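Local coordinates for glycerol Dehydrogenase (Unidentified, PDB 5XN8), which probably catalyses the NAD-dependent oxidation of glycerol to dihydroxyacetone, allowing glycerol to be used as a carbon source, at residues F21-I35 with V48-E62. Sequence-based numbering, arbitrary orientation.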
# COMPACT_ATOMS: atom_id res chain seq x y z
N PHE A 21 25.99 -35.60 -19.62
CA PHE A 21 27.10 -34.65 -19.38
C PHE A 21 28.36 -34.96 -20.19
O PHE A 21 29.30 -34.17 -20.17
CB PHE A 21 27.42 -34.58 -17.88
CG PHE A 21 28.37 -35.64 -17.37
CD1 PHE A 21 27.94 -36.94 -17.08
CD2 PHE A 21 29.70 -35.33 -17.16
CE1 PHE A 21 28.82 -37.90 -16.61
CE2 PHE A 21 30.60 -36.29 -16.70
CZ PHE A 21 30.16 -37.58 -16.42
N GLY A 22 28.37 -36.09 -20.91
CA GLY A 22 29.52 -36.50 -21.70
C GLY A 22 29.94 -35.53 -22.79
O GLY A 22 31.13 -35.40 -23.08
N ALA A 23 28.96 -34.85 -23.38
CA ALA A 23 29.22 -33.84 -24.42
C ALA A 23 30.19 -32.77 -23.93
O ALA A 23 31.15 -32.43 -24.61
CB ALA A 23 27.91 -33.19 -24.86
N TYR A 24 29.95 -32.27 -22.72
CA TYR A 24 30.78 -31.22 -22.13
C TYR A 24 32.07 -31.79 -21.54
O TYR A 24 33.12 -31.13 -21.60
CB TYR A 24 30.01 -30.46 -21.05
CG TYR A 24 28.71 -29.83 -21.53
CD1 TYR A 24 27.53 -30.56 -21.52
CD2 TYR A 24 28.65 -28.49 -21.95
CE1 TYR A 24 26.32 -29.99 -21.92
CE2 TYR A 24 27.46 -27.91 -22.36
CZ TYR A 24 26.29 -28.67 -22.35
OH TYR A 24 25.10 -28.11 -22.75
N ALA A 25 32.00 -33.00 -20.99
CA ALA A 25 33.16 -33.67 -20.39
C ALA A 25 34.23 -34.01 -21.42
O ALA A 25 35.42 -33.87 -21.15
CB ALA A 25 32.72 -34.93 -19.65
N LYS A 26 33.80 -34.45 -22.60
CA LYS A 26 34.69 -34.72 -23.74
C LYS A 26 35.73 -33.62 -24.01
O LYS A 26 36.88 -33.93 -24.35
CB LYS A 26 33.85 -34.99 -25.00
CG LYS A 26 34.65 -35.28 -26.27
CD LYS A 26 33.82 -35.81 -27.44
CE LYS A 26 32.29 -35.67 -27.32
NZ LYS A 26 31.61 -36.59 -28.26
N ASN A 27 35.32 -32.36 -23.88
CA ASN A 27 36.21 -31.21 -24.07
C ASN A 27 37.19 -30.96 -22.92
O ASN A 27 38.17 -30.23 -23.09
CB ASN A 27 35.39 -29.92 -24.31
CG ASN A 27 34.54 -29.99 -25.57
OD1 ASN A 27 33.32 -29.86 -25.51
ND2 ASN A 27 35.18 -30.20 -26.70
N LEU A 28 36.94 -31.55 -21.74
CA LEU A 28 37.86 -31.42 -20.59
C LEU A 28 39.02 -32.41 -20.67
O LEU A 28 40.16 -32.06 -20.35
CB LEU A 28 37.13 -31.61 -19.26
CG LEU A 28 36.23 -30.47 -18.75
CD1 LEU A 28 35.55 -30.90 -17.47
CD2 LEU A 28 37.03 -29.19 -18.53
N ALA A 29 38.73 -33.65 -21.07
CA ALA A 29 39.74 -34.69 -21.19
C ALA A 29 39.27 -35.82 -22.08
O ALA A 29 38.07 -36.01 -22.29
CB ALA A 29 40.11 -35.22 -19.81
N GLU A 30 40.24 -36.58 -22.60
CA GLU A 30 39.97 -37.75 -23.45
C GLU A 30 39.75 -39.04 -22.64
O GLU A 30 39.30 -40.05 -23.20
CB GLU A 30 41.11 -37.94 -24.46
CG GLU A 30 41.15 -36.83 -25.50
CD GLU A 30 42.54 -36.51 -26.01
OE1 GLU A 30 43.52 -36.53 -25.22
OE2 GLU A 30 42.65 -36.20 -27.21
N SER A 31 40.06 -39.01 -21.34
CA SER A 31 39.78 -40.15 -20.46
C SER A 31 39.58 -39.72 -19.01
O SER A 31 40.11 -38.70 -18.57
CB SER A 31 40.91 -41.19 -20.56
OG SER A 31 42.13 -40.69 -20.05
N PHE A 32 38.81 -40.52 -18.28
CA PHE A 32 38.41 -40.20 -16.91
C PHE A 32 38.57 -41.37 -15.93
O PHE A 32 38.24 -42.51 -16.24
CB PHE A 32 36.96 -39.70 -16.89
CG PHE A 32 36.84 -38.24 -17.22
CD1 PHE A 32 36.99 -37.28 -16.22
CD2 PHE A 32 36.61 -37.82 -18.52
CE1 PHE A 32 36.89 -35.93 -16.53
CE2 PHE A 32 36.51 -36.47 -18.83
CZ PHE A 32 36.66 -35.52 -17.83
N PHE A 33 39.05 -41.04 -14.74
CA PHE A 33 39.16 -41.95 -13.61
C PHE A 33 37.93 -41.74 -12.73
O PHE A 33 37.79 -40.72 -12.07
CB PHE A 33 40.45 -41.62 -12.85
CG PHE A 33 40.70 -42.48 -11.66
CD1 PHE A 33 41.25 -43.75 -11.82
CD2 PHE A 33 40.45 -42.01 -10.38
CE1 PHE A 33 41.51 -44.54 -10.71
CE2 PHE A 33 40.71 -42.80 -9.27
CZ PHE A 33 41.25 -44.07 -9.44
N VAL A 34 37.02 -42.72 -12.73
CA VAL A 34 35.72 -42.60 -12.08
C VAL A 34 35.74 -43.31 -10.72
O VAL A 34 36.12 -44.47 -10.66
CB VAL A 34 34.61 -43.23 -12.96
CG1 VAL A 34 33.22 -42.86 -12.44
CG2 VAL A 34 34.78 -42.81 -14.41
N ILE A 35 35.33 -42.63 -9.65
CA ILE A 35 35.26 -43.25 -8.30
C ILE A 35 33.88 -43.17 -7.65
O ILE A 35 33.16 -42.17 -7.81
CB ILE A 35 36.33 -42.71 -7.32
CG1 ILE A 35 36.06 -41.25 -6.93
CG2 ILE A 35 37.72 -42.84 -7.94
CD1 ILE A 35 37.01 -40.73 -5.86
N VAL A 48 26.61 -44.01 -15.92
CA VAL A 48 27.60 -42.94 -16.17
C VAL A 48 28.70 -43.41 -17.11
O VAL A 48 29.07 -42.70 -18.04
CB VAL A 48 28.23 -42.41 -14.85
CG1 VAL A 48 29.46 -41.54 -15.10
CG2 VAL A 48 27.20 -41.64 -14.05
N LEU A 49 29.22 -44.61 -16.84
CA LEU A 49 30.25 -45.20 -17.68
C LEU A 49 29.77 -45.46 -19.11
O LEU A 49 30.48 -45.15 -20.06
CB LEU A 49 30.79 -46.50 -17.06
CG LEU A 49 31.57 -46.35 -15.74
CD1 LEU A 49 31.77 -47.71 -15.08
CD2 LEU A 49 32.90 -45.65 -15.95
N ASN A 50 28.56 -46.01 -19.26
CA ASN A 50 27.97 -46.24 -20.59
C ASN A 50 27.76 -44.94 -21.38
O ASN A 50 27.97 -44.92 -22.60
CB ASN A 50 26.63 -46.98 -20.49
CG ASN A 50 26.79 -48.47 -20.17
OD1 ASN A 50 27.87 -49.06 -20.35
ND2 ASN A 50 25.71 -49.08 -19.69
N GLY A 51 27.36 -43.88 -20.69
CA GLY A 51 27.14 -42.57 -21.30
C GLY A 51 28.43 -41.89 -21.73
O GLY A 51 28.49 -41.31 -22.81
N LEU A 52 29.46 -41.97 -20.89
CA LEU A 52 30.79 -41.45 -21.23
C LEU A 52 31.41 -42.23 -22.39
O LEU A 52 32.05 -41.63 -23.26
CB LEU A 52 31.72 -41.50 -20.01
CG LEU A 52 31.45 -40.46 -18.91
CD1 LEU A 52 32.04 -40.89 -17.58
CD2 LEU A 52 31.98 -39.09 -19.31
N HIS A 53 31.21 -43.55 -22.41
CA HIS A 53 31.64 -44.39 -23.53
C HIS A 53 30.96 -43.98 -24.84
O HIS A 53 31.61 -43.95 -25.89
CB HIS A 53 31.38 -45.89 -23.24
CG HIS A 53 32.38 -46.52 -22.33
ND1 HIS A 53 33.75 -46.40 -22.50
CD2 HIS A 53 32.22 -47.33 -21.25
CE1 HIS A 53 34.37 -47.08 -21.56
NE2 HIS A 53 33.47 -47.66 -20.79
N SER A 54 29.67 -43.65 -24.79
CA SER A 54 28.91 -43.26 -25.98
C SER A 54 29.40 -41.95 -26.63
O SER A 54 29.18 -41.74 -27.82
CB SER A 54 27.41 -43.18 -25.70
OG SER A 54 27.08 -42.07 -24.89
N HIS A 55 30.05 -41.08 -25.85
CA HIS A 55 30.77 -39.92 -26.40
C HIS A 55 32.27 -40.17 -26.63
O HIS A 55 33.05 -39.22 -26.71
CB HIS A 55 30.58 -38.66 -25.53
CG HIS A 55 29.15 -38.23 -25.37
ND1 HIS A 55 28.38 -38.68 -24.32
CD2 HIS A 55 28.38 -37.37 -26.07
CE1 HIS A 55 27.18 -38.12 -24.40
NE2 HIS A 55 27.15 -37.33 -25.45
N ASP A 56 32.68 -41.43 -26.75
CA ASP A 56 34.07 -41.81 -27.04
C ASP A 56 35.07 -41.25 -26.00
O ASP A 56 35.96 -40.46 -26.33
CB ASP A 56 34.45 -41.40 -28.47
CG ASP A 56 35.66 -42.14 -29.01
OD1 ASP A 56 35.65 -43.39 -29.01
OD2 ASP A 56 36.64 -41.47 -29.42
N ILE A 57 34.88 -41.67 -24.76
CA ILE A 57 35.77 -41.30 -23.65
C ILE A 57 36.19 -42.59 -22.96
O ILE A 57 35.35 -43.39 -22.58
CB ILE A 57 35.06 -40.35 -22.65
CG1 ILE A 57 34.45 -39.14 -23.38
CG2 ILE A 57 36.02 -39.87 -21.56
CD1 ILE A 57 33.83 -38.11 -22.48
N SER A 58 37.50 -42.79 -22.83
CA SER A 58 38.07 -43.97 -22.18
C SER A 58 37.93 -43.84 -20.66
O SER A 58 38.12 -42.76 -20.12
CB SER A 58 39.54 -44.14 -22.57
OG SER A 58 40.14 -45.23 -21.89
N LEU A 59 37.59 -44.94 -19.98
CA LEU A 59 37.32 -44.91 -18.53
C LEU A 59 37.92 -46.09 -17.80
O LEU A 59 38.01 -47.19 -18.33
CB LEU A 59 35.82 -44.93 -18.27
CG LEU A 59 34.96 -43.81 -18.84
CD1 LEU A 59 33.57 -44.29 -19.24
CD2 LEU A 59 34.90 -42.64 -17.88
N HIS A 60 38.31 -45.84 -16.55
CA HIS A 60 38.55 -46.89 -15.58
C HIS A 60 37.81 -46.53 -14.28
O HIS A 60 38.08 -45.49 -13.67
CB HIS A 60 40.04 -47.12 -15.36
CG HIS A 60 40.34 -47.94 -14.15
ND1 HIS A 60 39.98 -49.27 -14.04
CD2 HIS A 60 40.93 -47.62 -12.98
CE1 HIS A 60 40.33 -49.73 -12.86
NE2 HIS A 60 40.91 -48.75 -12.19
N ALA A 61 36.86 -47.39 -13.89
CA ALA A 61 36.11 -47.24 -12.65
C ALA A 61 36.86 -47.92 -11.53
O ALA A 61 37.42 -49.01 -11.72
CB ALA A 61 34.73 -47.85 -12.80
N GLU A 62 36.88 -47.29 -10.35
CA GLU A 62 37.54 -47.87 -9.18
C GLU A 62 36.73 -47.63 -7.90
O GLU A 62 36.03 -46.63 -7.78
CB GLU A 62 38.96 -47.29 -9.05
CG GLU A 62 39.88 -48.01 -8.07
CD GLU A 62 40.17 -49.46 -8.45
OE1 GLU A 62 40.82 -49.69 -9.49
OE2 GLU A 62 39.74 -50.36 -7.70
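The imidazole of His55 lies flat against the backbone of Gly22 and Ala23: the Gly22-Ala23 peptide covers one face, with Gly22 CA in CH-pi contact 4.0 Å from the ring centroid, while Lys26 NZ stands at the ring edge. Phe21 takes Val48 CG1 at its edge, and Phe32 takes Ile57 CG2 at its edge, 3.7 Å from CD2. The contact belongs to a right-handed beta-alpha-beta unit of the Rossmann-like nucleotide-binding domain, in which helix 38-54 links the parallel strands 31-36 and 58-63; the latter is the outermost strand of the sheet within this chain. Backbone bonds zip the strands together, starting with Ser58 N to Glu30 O (3.3 Å), then Phe32 N to Ser58 O (3.0 Å), a weak bond from His60 N to Phe32 O, Val34 N to His60 O, and Glu62 N to Val34 O (2.9 Å). On the helix 38-54 side, Val34 CG2 touches both Leu59 CD2 (3.5 Å) and Leu49 CD2, tying the strand to the helix. On the other face of the sheet, Phe33, with CG anti to its backbone N (chi1 -180°), lies alongside His60 and reaches Glu62 CB, beneath helix 70-83; His83 stacks on His60. Gly51 O helps set the rotation of the His55 ring by accepting from ND1 at 3.0 Å, and Ser54 OG meets the same oxygen from the opposite face of its carbonyl plane, at 2.6 Å.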